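Local structure of putative alpha-L-fucosidase (Bacteroides thetaiotaomicron, 4H41) at residues G119-G124 against I136-Y141; G130-E135 against D175-M180; D244-Y249 against N273-D278; D250-F255 against R294-A299. The protein is a putative alpha-L-fucosidase, probably a TIM-barrel glycoside hydrolase that removes fucose from host glycans. One frame throughout, in Å; residues are numbered along the deposited sequence.

Contact 1: G119-G124 against I136-Y141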
loop_
_atom_site.group_PDB
_atom_site.type_symbol
_atom_site.label_atom_id
_atom_site.label_comp_id
_atom_site.label_asym_id
_atom_site.label_seq_id
_atom_site.Cartn_x
_atom_site.Cartn_y
_atom_site.Cartn_z
ATOM N N GLY B 119 2.377 5.372 -27.195
ATOM C CA GLY B 119 1.558 6.364 -26.510
ATOM C C GLY B 119 2.095 7.767 -26.706
ATOM O O GLY B 119 3.294 8.022 -26.509
ATOM N N LEU B 120 1.210 8.712 -27.002
ATOM C CA LEU B 120 1.634 10.087 -27.215
ATOM C C LEU B 120 2.093 10.743 -25.923
ATOM O O LEU B 120 1.805 10.293 -24.813
ATOM C CB LEU B 120 0.502 10.904 -27.883
ATOM C CG LEU B 120 0.085 10.440 -29.283
ATOM C CD1 LEU B 120 -0.864 11.425 -29.915
ATOM C CD2 LEU B 120 1.326 10.224 -30.193
ATOM N N TYR B 121 2.834 11.833 -26.098
ATOM C CA TYR B 121 3.411 12.582 -25.003
ATOM C C TYR B 121 2.314 13.332 -24.225
ATOM O O TYR B 121 1.405 13.902 -24.828
ATOM C CB TYR B 121 4.466 13.561 -25.556
ATOM C CG TYR B 121 5.047 14.498 -24.526
ATOM C CD1 TYR B 121 5.857 14.026 -23.502
ATOM C CD2 TYR B 121 4.743 15.852 -24.544
ATOM C CE1 TYR B 121 6.372 14.887 -22.528
ATOM C CE2 TYR B 121 5.239 16.717 -23.577
ATOM C CZ TYR B 121 6.037 16.230 -22.557
ATOM O OH TYR B 121 6.448 17.127 -21.609
ATOM N N ASP B 122 2.456 13.374 -22.912
ATOM C CA ASP B 122 1.557 14.081 -21.999
ATOM C C ASP B 122 2.349 15.202 -21.326
ATOM O O ASP B 122 3.180 14.948 -20.446
ATOM C CB ASP B 122 0.978 13.089 -20.981
ATOM C CG ASP B 122 -0.049 13.672 -20.013
ATOM O OD1 ASP B 122 -0.194 14.919 -19.968
ATOM O OD2 ASP B 122 -0.635 12.900 -19.243
ATOM N N SER B 123 2.097 16.452 -21.725
ATOM C CA SER B 123 2.876 17.587 -21.191
ATOM C C SER B 123 2.481 18.051 -19.805
ATOM O O SER B 123 3.228 18.839 -19.229
ATOM C CB SER B 123 2.775 18.802 -22.118
ATOM O OG SER B 123 1.532 19.479 -21.971
ATOM N N GLY B 124 1.309 17.677 -19.332
ATOM C CA GLY B 124 0.765 18.144 -18.065
ATOM C C GLY B 124 -0.123 19.373 -18.211
ATOM O O GLY B 124 -0.896 19.675 -17.308
ATOM N N ILE B 136 -1.458 19.222 -28.355
ATOM C CA ILE B 136 -1.179 19.057 -29.778
ATOM C C ILE B 136 0.262 19.428 -30.142
ATOM O O ILE B 136 0.913 18.655 -30.843
ATOM C CB ILE B 136 -2.155 19.901 -30.633
ATOM C CG1 ILE B 136 -3.640 19.494 -30.397
ATOM C CG2 ILE B 136 -1.802 19.748 -32.131
ATOM C CD1 ILE B 136 -4.604 20.499 -30.908
ATOM N N GLU B 137 0.739 20.618 -29.731
ATOM C CA GLU B 137 2.012 21.143 -30.220
ATOM C C GLU B 137 3.217 20.247 -29.970
ATOM O O GLU B 137 3.944 19.976 -30.929
ATOM C CB GLU B 137 2.297 22.533 -29.668
ATOM C CG GLU B 137 3.460 23.215 -30.376
ATOM C CD GLU B 137 3.447 24.727 -30.308
ATOM O OE1 GLU B 137 3.022 25.273 -29.263
ATOM O OE2 GLU B 137 3.874 25.368 -31.296
ATOM N N ASP B 138 3.457 19.809 -28.745
ATOM C CA ASP B 138 4.642 18.945 -28.473
ATOM C C ASP B 138 4.537 17.640 -29.230
ATOM O O ASP B 138 5.546 17.138 -29.705
ATOM C CB ASP B 138 4.812 18.646 -26.990
ATOM C CG ASP B 138 5.199 19.838 -26.126
ATOM O OD1 ASP B 138 5.828 20.775 -26.644
ATOM O OD2 ASP B 138 4.772 19.884 -24.984
ATOM N N ASN B 139 3.302 17.092 -29.375
ATOM C CA ASN B 139 3.142 15.842 -30.095
ATOM C C ASN B 139 3.408 16.019 -31.587
ATOM O O ASN B 139 3.811 15.043 -32.194
ATOM C CB ASN B 139 1.820 15.193 -29.851
ATOM C CG ASN B 139 1.858 14.415 -28.579
ATOM O OD1 ASN B 139 2.632 13.431 -28.445
ATOM N ND2 ASN B 139 1.146 14.884 -27.578
ATOM N N LYS B 140 3.293 17.238 -32.165
ATOM C CA LYS B 140 3.693 17.420 -33.560
ATOM C C LYS B 140 5.161 17.049 -33.758
ATOM O O LYS B 140 5.503 16.420 -34.763
ATOM C CB LYS B 140 3.462 18.854 -34.054
ATOM C CG LYS B 140 2.018 19.283 -34.036
ATOM C CD LYS B 140 1.798 20.486 -34.907
ATOM C CE LYS B 140 0.411 21.024 -34.679
ATOM N NZ LYS B 140 -0.011 22.012 -35.704
ATOM N N TYR B 141 6.016 17.417 -32.809
ATOM C CA TYR B 141 7.447 17.122 -32.877
ATOM C C TYR B 141 7.732 15.693 -32.487
ATOM O O TYR B 141 8.559 15.054 -33.123
ATOM C CB TYR B 141 8.237 18.059 -31.966
ATOM C CG TYR B 141 8.142 19.491 -32.411
ATOM C CD1 TYR B 141 9.020 20.006 -33.362
ATOM C CD2 TYR B 141 7.138 20.319 -31.937
ATOM C CE1 TYR B 141 8.931 21.330 -33.785
ATOM C CE2 TYR B 141 7.023 21.636 -32.365
ATOM C CZ TYR B 141 7.919 22.139 -33.297
ATOM O OH TYR B 141 7.801 23.441 -33.721
#
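The carboxamide of N139 lies against the backbone of Y121 and meets both of its polar groups, much as a neighbouring strand would. OD1 of N139 accepts from Y121 N at 2.8 Å, in the carbonyl plane and on a lone pair. On the other branch, ND2 of N139 donates to Y121 O at 2.9 Å in an almost straight bond of 171°, the acceptor lying close to the amide plane. The short carboxamide of asparagine carries an acceptor and a donor side by side, which suits it to both polar groups of one residue. CB of L120 rests 3.4 Å from the same OD1. The ring of Y121, with CG anti to its own nitrogen (chi1 174°), swings out beside D138: CE2 presents the ring edge to D138 OD2 at 3.5 Å, and the two planes stand 64° apart. D138 is anchored further by a salt bridge to R125 and a hydrogen bond from Y88, while the Y121 hydroxyl bonds to R79 O. A leucine in place of N139 would probably leave the N-H and C=O of Y121 without their mates in a buried setting. The contact thus ties the loop following barrel strand 115-119 to helix 136-151 through satisfied polar groups, with two hydrogen bonds to the carboxamide holding the backbone of Y121, and E135 O, a further acceptor of N139 ND2, helping to fix the carboxamide's rotation.

Contact 2: G130-E135 against D175-M180. With NA (sodium ion), chain Q.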
loop_
_atom_site.group_PDB
_atom_site.type_symbol
_atom_site.label_atom_id
_atom_site.label_comp_id
_atom_site.label_asym_id
_atom_site.label_seq_id
_atom_site.Cartn_x
_atom_site.Cartn_y
_atom_site.Cartn_z
ATOM N N GLY B 130 -7.578 21.785 -18.179
ATOM C CA GLY B 130 -8.820 21.197 -18.664
ATOM C C GLY B 130 -8.993 21.345 -20.156
ATOM O O GLY B 130 -10.014 20.898 -20.693
ATOM N N ASP B 131 -7.993 21.923 -20.868
ATOM C CA ASP B 131 -8.090 22.140 -22.311
ATOM C C ASP B 131 -7.133 21.176 -22.995
ATOM O O ASP B 131 -5.916 21.329 -22.911
ATOM C CB ASP B 131 -7.797 23.599 -22.648
ATOM C CG ASP B 131 -7.807 23.962 -24.123
ATOM O OD1 ASP B 131 -7.808 23.053 -24.957
ATOM O OD2 ASP B 131 -7.804 25.161 -24.431
ATOM N N LEU B 132 -7.680 20.174 -23.679
ATOM C CA LEU B 132 -6.831 19.140 -24.295
ATOM C C LEU B 132 -6.053 19.634 -25.501
ATOM O O LEU B 132 -5.053 19.008 -25.850
ATOM C CB LEU B 132 -7.678 17.920 -24.695
ATOM C CG LEU B 132 -6.932 16.632 -25.073
ATOM C CD1 LEU B 132 -5.923 16.221 -24.046
ATOM C CD2 LEU B 132 -7.911 15.496 -25.289
ATOM N N SER B 133 -6.450 20.766 -26.100
ATOM C CA SER B 133 -5.770 21.281 -27.293
ATOM C C SER B 133 -4.320 21.690 -26.976
ATOM O O SER B 133 -3.528 21.761 -27.913
ATOM C CB SER B 133 -6.575 22.417 -27.933
ATOM O OG SER B 133 -6.549 23.595 -27.155
ATOM N N TRP B 134 -3.937 21.902 -25.673
ATOM C CA TRP B 134 -2.547 22.187 -25.296
ATOM C C TRP B 134 -1.598 21.035 -25.620
ATOM O O TRP B 134 -0.397 21.260 -25.730
ATOM C CB TRP B 134 -2.412 22.464 -23.787
ATOM C CG TRP B 134 -2.952 23.775 -23.345
ATOM C CD1 TRP B 134 -4.012 23.989 -22.524
ATOM C CD2 TRP B 134 -2.383 25.063 -23.610
ATOM N NE1 TRP B 134 -4.209 25.337 -22.342
ATOM C CE2 TRP B 134 -3.217 26.022 -22.992
ATOM C CE3 TRP B 134 -1.261 25.501 -24.329
ATOM C CZ2 TRP B 134 -2.952 27.392 -23.053
ATOM C CZ3 TRP B 134 -1.005 26.866 -24.402
ATOM C CH2 TRP B 134 -1.892 27.799 -23.843
ATOM N N GLU B 135 -2.113 19.798 -25.752
ATOM C CA GLU B 135 -1.254 18.640 -25.997
ATOM C C GLU B 135 -0.848 18.470 -27.456
ATOM O O GLU B 135 0.024 17.653 -27.766
ATOM C CB GLU B 135 -1.968 17.389 -25.492
ATOM C CG GLU B 135 -2.259 17.414 -23.987
ATOM C CD GLU B 135 -1.014 17.604 -23.138
ATOM O OE1 GLU B 135 0.071 17.163 -23.579
ATOM O OE2 GLU B 135 -1.085 18.327 -22.122
ATOM N N ASP B 175 -10.895 18.577 -31.321
ATOM C CA ASP B 175 -9.853 19.154 -32.167
ATOM C C ASP B 175 -8.508 18.488 -31.913
ATOM O O ASP B 175 -7.753 18.230 -32.851
ATOM C CB ASP B 175 -9.771 20.682 -31.980
ATOM C CG ASP B 175 -10.999 21.370 -32.593
ATOM O OD1 ASP B 175 -11.367 21.027 -33.755
ATOM O OD2 ASP B 175 -11.546 22.274 -31.960
ATOM N N ALA B 176 -8.231 18.177 -30.643
ATOM C CA ALA B 176 -6.965 17.539 -30.278
ATOM C C ALA B 176 -6.871 16.145 -30.833
ATOM O O ALA B 176 -5.854 15.783 -31.406
ATOM C CB ALA B 176 -6.793 17.515 -28.771
ATOM N N PHE B 177 -7.907 15.346 -30.640
ATOM C CA PHE B 177 -7.944 13.972 -31.138
ATOM C C PHE B 177 -7.864 13.954 -32.655
ATOM O O PHE B 177 -7.160 13.118 -33.214
ATOM C CB PHE B 177 -9.226 13.255 -30.664
ATOM C CG PHE B 177 -9.348 12.941 -29.189
ATOM C CD1 PHE B 177 -8.233 12.603 -28.436
ATOM C CD2 PHE B 177 -10.587 12.886 -28.577
ATOM C CE1 PHE B 177 -8.352 12.312 -27.079
ATOM C CE2 PHE B 177 -10.705 12.514 -27.240
ATOM C CZ PHE B 177 -9.593 12.261 -26.498
ATOM N N ARG B 178 -8.554 14.876 -33.312
ATOM C CA ARG B 178 -8.516 14.970 -34.791
ATOM C C ARG B 178 -7.111 15.280 -35.274
ATOM O O ARG B 178 -6.641 14.637 -36.203
ATOM C CB ARG B 178 -9.472 16.032 -35.289
ATOM C CG ARG B 178 -10.917 15.588 -35.237
ATOM C CD ARG B 178 -11.827 16.764 -35.507
ATOM N NE ARG B 178 -11.685 17.256 -36.879
ATOM C CZ ARG B 178 -12.404 16.864 -37.928
ATOM N NH1 ARG B 178 -13.350 15.937 -37.791
ATOM N NH2 ARG B 178 -12.182 17.394 -39.126
ATOM N N ALA B 179 -6.432 16.247 -34.651
ATOM C CA ALA B 179 -5.090 16.647 -35.090
ATOM C C ALA B 179 -4.065 15.567 -34.845
ATOM O O ALA B 179 -3.243 15.280 -35.719
ATOM C CB ALA B 179 -4.668 17.930 -34.397
HETATM N N MSE B 180 -4.104 14.963 -33.678
HETATM C CA MSE B 180 -3.118 13.939 -33.312
HETATM C C MSE B 180 -3.352 12.674 -34.089
HETATM O O MSE B 180 -2.403 12.152 -34.660
HETATM C CB MSE B 180 -3.143 13.707 -31.793
HETATM C CG MSE B 180 -2.638 14.938 -31.048
HETATM SE SE MSE B 180 -2.647 14.890 -29.090
HETATM C CE MSE B 180 -4.497 14.350 -28.787
HETATM NA NA NA Q . -6.793 25.423 -28.751
#
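L132 sets its CG anti to the backbone nitrogen (chi1 -167°) and F177 sets its ring anti to the carbonyl carbon (chi1 -69°), and these two choices bring CD2 of L132 to within 3.7 Å of F177 CE1. The fold is a TIM barrel, and the pair joins the loop between helices 125-129 and 136-151 to the outer helix 173-187. The two side chains cross at about a right angle, the methyl meeting the ring obliquely. Beside them, CG of L132 sits 3.8 Å from CB of A176, where the small alanine lets the loop approach the helix closely: the CA atoms of S133 and A176 are only 4.9 Å apart. I166 and I162 extend the apolar patch around F177. Farther along, the selenium of M180, a selenomethionine whose chain bends at its last torsion, lies 4.1 Å from E135 O. The carboxylate of E135 turns elsewhere, accepting from the backbone nitrogens of S123 and Y126. The start of the loop is shaped by an Asx turn in which OD1 of D131 accepts from S133 N at 2.9 Å. The hydroxyl of S133 donates to that same oxygen, and both donors come from one face of the carboxylate. D131 thus fixes the hydroxyl of S133 from the second shell; S133 OG itself binds the sodium ion at 2.4 Å, as one of five ligand atoms.

Contact 3: D244-Y249 against N273-D278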
loop_
_atom_site.group_PDB
_atom_site.type_symbol
_atom_site.label_atom_id
_atom_site.label_comp_id
_atom_site.label_asym_id
_atom_site.label_seq_id
_atom_site.Cartn_x
_atom_site.Cartn_y
_atom_site.Cartn_z
ATOM N N ASP B 244 -13.055 0.469 -17.757
ATOM C CA ASP B 244 -14.339 -0.086 -17.284
ATOM C C ASP B 244 -14.593 0.047 -15.777
ATOM O O ASP B 244 -15.607 -0.443 -15.293
ATOM C CB ASP B 244 -14.398 -1.564 -17.670
ATOM C CG ASP B 244 -13.412 -2.473 -16.973
ATOM O OD1 ASP B 244 -12.610 -1.964 -16.086
ATOM O OD2 ASP B 244 -13.442 -3.686 -17.247
ATOM N N GLY B 245 -13.675 0.652 -15.032
ATOM C CA GLY B 245 -13.742 0.601 -13.584
ATOM C C GLY B 245 -14.498 1.637 -12.821
ATOM O O GLY B 245 -14.645 1.459 -11.612
ATOM N N HIS B 246 -14.937 2.736 -13.453
ATOM C CA HIS B 246 -15.553 3.819 -12.681
ATOM C C HIS B 246 -17.060 3.672 -12.494
ATOM O O HIS B 246 -17.658 4.503 -11.813
ATOM C CB HIS B 246 -15.241 5.178 -13.307
ATOM C CG HIS B 246 -13.772 5.456 -13.430
ATOM N ND1 HIS B 246 -13.041 4.972 -14.493
ATOM C CD2 HIS B 246 -12.934 6.122 -12.604
ATOM C CE1 HIS B 246 -11.796 5.417 -14.318
ATOM N NE2 HIS B 246 -11.694 6.130 -13.211
ATOM N N ILE B 247 -17.660 2.630 -13.054
ATOM C CA ILE B 247 -19.086 2.348 -12.905
ATOM C C ILE B 247 -19.223 1.114 -12.013
ATOM O O ILE B 247 -18.290 0.319 -11.892
ATOM C CB ILE B 247 -19.809 2.169 -14.268
ATOM C CG1 ILE B 247 -19.189 1.075 -15.122
ATOM C CG2 ILE B 247 -19.867 3.509 -15.018
ATOM C CD1 ILE B 247 -20.000 0.754 -16.391
ATOM N N ASP B 248 -20.406 0.920 -11.472
ATOM C CA ASP B 248 -20.678 -0.261 -10.639
ATOM C C ASP B 248 -20.863 -1.492 -11.520
ATOM O O ASP B 248 -21.179 -1.388 -12.719
ATOM C CB ASP B 248 -21.879 -0.016 -9.750
ATOM C CG ASP B 248 -21.860 -0.733 -8.402
ATOM O OD1 ASP B 248 -21.019 -1.665 -8.226
ATOM O OD2 ASP B 248 -22.635 -0.321 -7.504
ATOM N N TYR B 249 -20.689 -2.664 -10.931
ATOM C CA TYR B 249 -20.721 -3.933 -11.688
ATOM C C TYR B 249 -22.113 -4.265 -12.231
ATOM O O TYR B 249 -22.197 -4.977 -13.213
ATOM C CB TYR B 249 -20.155 -5.118 -10.876
ATOM C CG TYR B 249 -18.789 -4.791 -10.318
ATOM C CD1 TYR B 249 -17.660 -4.833 -11.121
ATOM C CD2 TYR B 249 -18.644 -4.326 -9.019
ATOM C CE1 TYR B 249 -16.414 -4.417 -10.645
ATOM C CE2 TYR B 249 -17.398 -3.946 -8.523
ATOM C CZ TYR B 249 -16.289 -3.982 -9.344
ATOM O OH TYR B 249 -15.068 -3.530 -8.890
ATOM N N ASN B 273 -11.087 -1.550 -21.835
ATOM C CA ASN B 273 -9.862 -1.459 -21.045
ATOM C C ASN B 273 -10.289 -2.004 -19.696
ATOM O O ASN B 273 -10.899 -1.293 -18.878
ATOM C CB ASN B 273 -9.290 -0.054 -20.993
ATOM C CG ASN B 273 -8.117 0.051 -20.052
ATOM O OD1 ASN B 273 -7.745 -0.907 -19.385
ATOM N ND2 ASN B 273 -7.526 1.221 -19.968
ATOM N N ALA B 274 -10.088 -3.307 -19.534
ATOM C CA ALA B 274 -10.485 -4.044 -18.347
ATOM C C ALA B 274 -9.453 -3.854 -17.264
ATOM O O ALA B 274 -8.406 -4.483 -17.296
ATOM C CB ALA B 274 -10.666 -5.518 -18.664
ATOM N N GLU B 275 -9.725 -2.944 -16.342
ATOM C CA GLU B 275 -8.798 -2.631 -15.254
ATOM C C GLU B 275 -8.573 -3.852 -14.371
ATOM O O GLU B 275 -9.537 -4.452 -13.886
ATOM C CB GLU B 275 -9.329 -1.475 -14.443
ATOM C CG GLU B 275 -9.376 -0.197 -15.267
ATOM C CD GLU B 275 -9.913 1.022 -14.543
ATOM O OE1 GLU B 275 -10.577 0.842 -13.496
ATOM O OE2 GLU B 275 -9.524 2.151 -14.931
ATOM N N SER B 276 -7.298 -4.196 -14.130
ATOM C CA SER B 276 -6.942 -5.362 -13.324
ATOM C C SER B 276 -6.468 -4.973 -11.933
ATOM O O SER B 276 -5.980 -5.826 -11.163
ATOM C CB SER B 276 -5.939 -6.220 -14.091
ATOM O OG SER B 276 -4.874 -5.464 -14.609
ATOM N N PHE B 277 -6.741 -3.706 -11.535
ATOM C CA PHE B 277 -6.500 -3.189 -10.193
ATOM C C PHE B 277 -7.854 -2.886 -9.560
ATOM O O PHE B 277 -8.839 -2.685 -10.286
ATOM C CB PHE B 277 -5.593 -1.969 -10.201
ATOM C CG PHE B 277 -6.142 -0.800 -10.970
ATOM C CD1 PHE B 277 -5.955 -0.702 -12.338
ATOM C CD2 PHE B 277 -6.938 0.155 -10.345
ATOM C CE1 PHE B 277 -6.490 0.363 -13.056
ATOM C CE2 PHE B 277 -7.454 1.227 -11.065
ATOM C CZ PHE B 277 -7.184 1.344 -12.411
ATOM N N ASP B 278 -7.919 -2.862 -8.225
ATOM C CA ASP B 278 -9.157 -2.674 -7.517
ATOM C C ASP B 278 -9.399 -1.201 -7.154
ATOM O O ASP B 278 -8.648 -0.623 -6.413
ATOM C CB ASP B 278 -9.148 -3.558 -6.235
ATOM C CG ASP B 278 -10.536 -3.987 -5.827
ATOM O OD1 ASP B 278 -11.394 -3.094 -5.657
ATOM O OD2 ASP B 278 -10.785 -5.253 -5.706
HETATM O O HOH W 1 -12.427 -2.620 -8.679
#
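D244 turns its carboxylate across the backbone of N273-E275, its CG standing between the backbone nitrogen and the carbonyl carbon (chi1 67°). From there OD1 of D244 receives the N-H of E275 at 3.1 Å, the donor lying above the carboxylate plane in a fairly straight bond of 161°. OD2 of D244 touches CB of A274 at 3.6 Å, and since this methyl also packs on L293 and L297 of helix 290-302, a small side chain suits the position. The backbone adds a bond from D244 N to N273 O at 3.0 Å. E275, extended beyond CG, reaches back over G245, with OE1 3.2 Å from the glycine CA; a CB there would run into this oxygen, which probably explains the glycine. OE2 of E275 lies 4.0 Å from CE1 of H246. At the far end of the two loops, a water donates to Y249 OH and, weakly, to D278 OD1. An asparagine in place of D244 would probably deprive the K296 ammonium of a charge partner. The two loops follow adjacent strands of the TIM barrel, 239-243 and 269-273. Although D244 and E275 are both acidic, K296 bridges to D244 and R279 to E275, and these cations probably offset the repulsion between the two carboxylates.

Contact 4: D250-F255 against R294-A299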
loop_
_atom_site.group_PDB
_atom_site.type_symbol
_atom_site.label_atom_id
_atom_site.label_comp_id
_atom_site.label_asym_id
_atom_site.label_seq_id
_atom_site.Cartn_x
_atom_site.Cartn_y
_atom_site.Cartn_z
ATOM N N ASP B 250 -23.158 -3.696 -11.664
ATOM C CA ASP B 250 -24.517 -3.905 -12.173
ATOM C C ASP B 250 -24.883 -2.811 -13.239
ATOM O O ASP B 250 -26.005 -2.802 -13.744
ATOM C CB ASP B 250 -25.534 -3.925 -11.034
ATOM C CG ASP B 250 -25.551 -2.713 -10.147
ATOM O OD1 ASP B 250 -24.822 -1.753 -10.443
ATOM O OD2 ASP B 250 -26.270 -2.741 -9.118
ATOM N N GLU B 251 -23.936 -1.922 -13.597
ATOM C CA GLU B 251 -24.135 -0.901 -14.637
ATOM C C GLU B 251 -23.388 -1.240 -15.922
ATOM O O GLU B 251 -23.498 -0.503 -16.896
ATOM C CB GLU B 251 -23.647 0.467 -14.124
ATOM C CG GLU B 251 -24.421 0.915 -12.913
ATOM C CD GLU B 251 -23.958 2.219 -12.292
ATOM O OE1 GLU B 251 -22.730 2.469 -12.199
ATOM O OE2 GLU B 251 -24.844 2.943 -11.793
ATOM N N LEU B 252 -22.656 -2.365 -15.945
ATOM C CA LEU B 252 -21.816 -2.744 -17.089
ATOM C C LEU B 252 -22.639 -2.964 -18.337
ATOM O O LEU B 252 -22.298 -2.434 -19.399
ATOM C CB LEU B 252 -21.034 -4.027 -16.768
ATOM C CG LEU B 252 -19.943 -3.903 -15.660
ATOM C CD1 LEU B 252 -19.492 -5.264 -15.230
ATOM C CD2 LEU B 252 -18.783 -3.122 -16.142
ATOM N N ASP B 253 -23.733 -3.728 -18.229
ATOM C CA ASP B 253 -24.557 -3.988 -19.415
ATOM C C ASP B 253 -25.130 -2.696 -20.013
ATOM O O ASP B 253 -25.091 -2.537 -21.231
ATOM C CB ASP B 253 -25.709 -4.946 -19.111
ATOM C CG ASP B 253 -25.306 -6.371 -18.836
ATOM O OD1 ASP B 253 -24.175 -6.750 -19.211
ATOM O OD2 ASP B 253 -26.145 -7.132 -18.290
ATOM N N ALA B 254 -25.592 -1.778 -19.179
ATOM C CA ALA B 254 -26.172 -0.529 -19.687
ATOM C C ALA B 254 -25.140 0.312 -20.433
ATOM O O ALA B 254 -25.405 0.765 -21.548
ATOM C CB ALA B 254 -26.779 0.269 -18.544
ATOM N N PHE B 255 -23.951 0.513 -19.836
ATOM C CA PHE B 255 -22.932 1.341 -20.490
ATOM C C PHE B 255 -22.282 0.615 -21.661
ATOM O O PHE B 255 -21.996 1.252 -22.672
ATOM C CB PHE B 255 -21.867 1.813 -19.481
ATOM C CG PHE B 255 -22.328 3.025 -18.702
ATOM C CD1 PHE B 255 -22.211 4.293 -19.235
ATOM C CD2 PHE B 255 -22.922 2.887 -17.457
ATOM C CE1 PHE B 255 -22.689 5.405 -18.542
ATOM C CE2 PHE B 255 -23.379 4.005 -16.750
ATOM C CZ PHE B 255 -23.265 5.256 -17.305
ATOM N N ARG B 294 -13.615 -10.920 -13.836
ATOM C CA ARG B 294 -14.401 -11.926 -14.587
ATOM C C ARG B 294 -15.729 -11.295 -15.001
ATOM O O ARG B 294 -16.153 -11.448 -16.115
ATOM C CB ARG B 294 -14.637 -13.194 -13.734
ATOM C CG ARG B 294 -15.421 -14.195 -14.459
ATOM C CD ARG B 294 -15.784 -15.413 -13.667
ATOM N NE ARG B 294 -16.338 -15.132 -12.361
ATOM C CZ ARG B 294 -17.596 -14.806 -12.080
ATOM N NH1 ARG B 294 -18.504 -14.727 -13.042
ATOM N NH2 ARG B 294 -17.967 -14.614 -10.829
HETATM N N MSE B 295 -16.415 -10.654 -14.074
HETATM C CA MSE B 295 -17.722 -10.050 -14.400
HETATM C C MSE B 295 -17.592 -8.969 -15.491
HETATM O O MSE B 295 -18.464 -8.870 -16.353
HETATM C CB MSE B 295 -18.353 -9.481 -13.140
HETATM C CG MSE B 295 -18.872 -10.541 -12.223
HETATM SE SE MSE B 295 -19.753 -9.617 -10.685
HETATM C CE MSE B 295 -18.577 -8.232 -10.146
ATOM N N LYS B 296 -16.500 -8.200 -15.500
ATOM C CA LYS B 296 -16.285 -7.155 -16.499
ATOM C C LYS B 296 -16.001 -7.760 -17.846
ATOM O O LYS B 296 -16.540 -7.263 -18.841
ATOM C CB LYS B 296 -15.156 -6.203 -16.052
ATOM C CG LYS B 296 -15.562 -5.431 -14.812
ATOM C CD LYS B 296 -14.588 -4.357 -14.360
ATOM C CE LYS B 296 -13.168 -4.809 -14.201
ATOM N NZ LYS B 296 -12.274 -3.676 -13.839
ATOM N N LEU B 297 -15.236 -8.855 -17.909
ATOM C CA LEU B 297 -14.942 -9.514 -19.181
ATOM C C LEU B 297 -16.185 -10.243 -19.709
ATOM O O LEU B 297 -16.389 -10.329 -20.924
ATOM C CB LEU B 297 -13.753 -10.479 -19.034
ATOM C CG LEU B 297 -12.399 -9.806 -18.664
ATOM C CD1 LEU B 297 -11.329 -10.878 -18.505
ATOM C CD2 LEU B 297 -11.950 -8.802 -19.710
ATOM N N GLU B 298 -17.010 -10.774 -18.776
ATOM C CA GLU B 298 -18.261 -11.433 -19.148
ATOM C C GLU B 298 -19.225 -10.413 -19.782
ATOM O O GLU B 298 -19.882 -10.720 -20.761
ATOM C CB GLU B 298 -18.917 -12.137 -17.955
ATOM C CG GLU B 298 -18.164 -13.391 -17.570
ATOM C CD GLU B 298 -18.647 -14.099 -16.322
ATOM O OE1 GLU B 298 -19.566 -13.578 -15.643
ATOM O OE2 GLU B 298 -18.077 -15.170 -16.004
ATOM N N ALA B 299 -19.328 -9.223 -19.216
ATOM C CA ALA B 299 -20.177 -8.170 -19.772
ATOM C C ALA B 299 -19.679 -7.739 -21.163
ATOM O O ALA B 299 -20.490 -7.505 -22.061
ATOM C CB ALA B 299 -20.207 -6.992 -18.834
HETATM O O HOH W 2 -22.950 -6.301 -21.643
#
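L252, in the first turn of helix 252-266, pushes CD1 against the neighbouring helix 290-302, 3.9 Å from K296 CA and equally near the carbonyl oxygen of M295. Its CG is anti to the carbonyl carbon (chi1 -67°), which directs the branch obliquely across the aliphatic root of K296, where CD1 lies 4.0 Å from the lysine CG. The leucine CB meets A299 CB at 3.7 Å; alanine suits that place because its single methyl allows the helices to come close. D253 follows on the exposed side: OD1 lies 4.0 Å from A299 CB, and a water donates both to this oxygen and to A299 O, each at 2.8 Å. R302 pairs with D253 in a salt bridge. Two outer helices of the TIM barrel are thus joined by an apolar centre and a solvated polar edge, and K296 lends its methylenes to the apolar centre while its ammonium leads away to a salt bridge with D244.

How the contacts relate
The four contacts form two pairs around one barrel. Contacts 1 and 2 have centres 9 Å apart and interlock along the chain: E135 OE1 is 2.8 Å from S123 N, and L120 CD1 packs on M180 CB at 3.7 Å. Contacts 3 and 4 are likewise 9 Å apart, and K296 joins them, its NZ lying 2.8 Å from both D244 OD1 and E275 O. Between contacts 1 and 3 the centres stand 27 Å apart, on opposite sides of the chain's centre. The sodium ion and a polyether, probably from the crystallisation liquor, lie by contact 2, whereas N273 of contact 3 hydrogen-bonds an unidentified molecule, probably of the same origin, though such molecules often mark pockets.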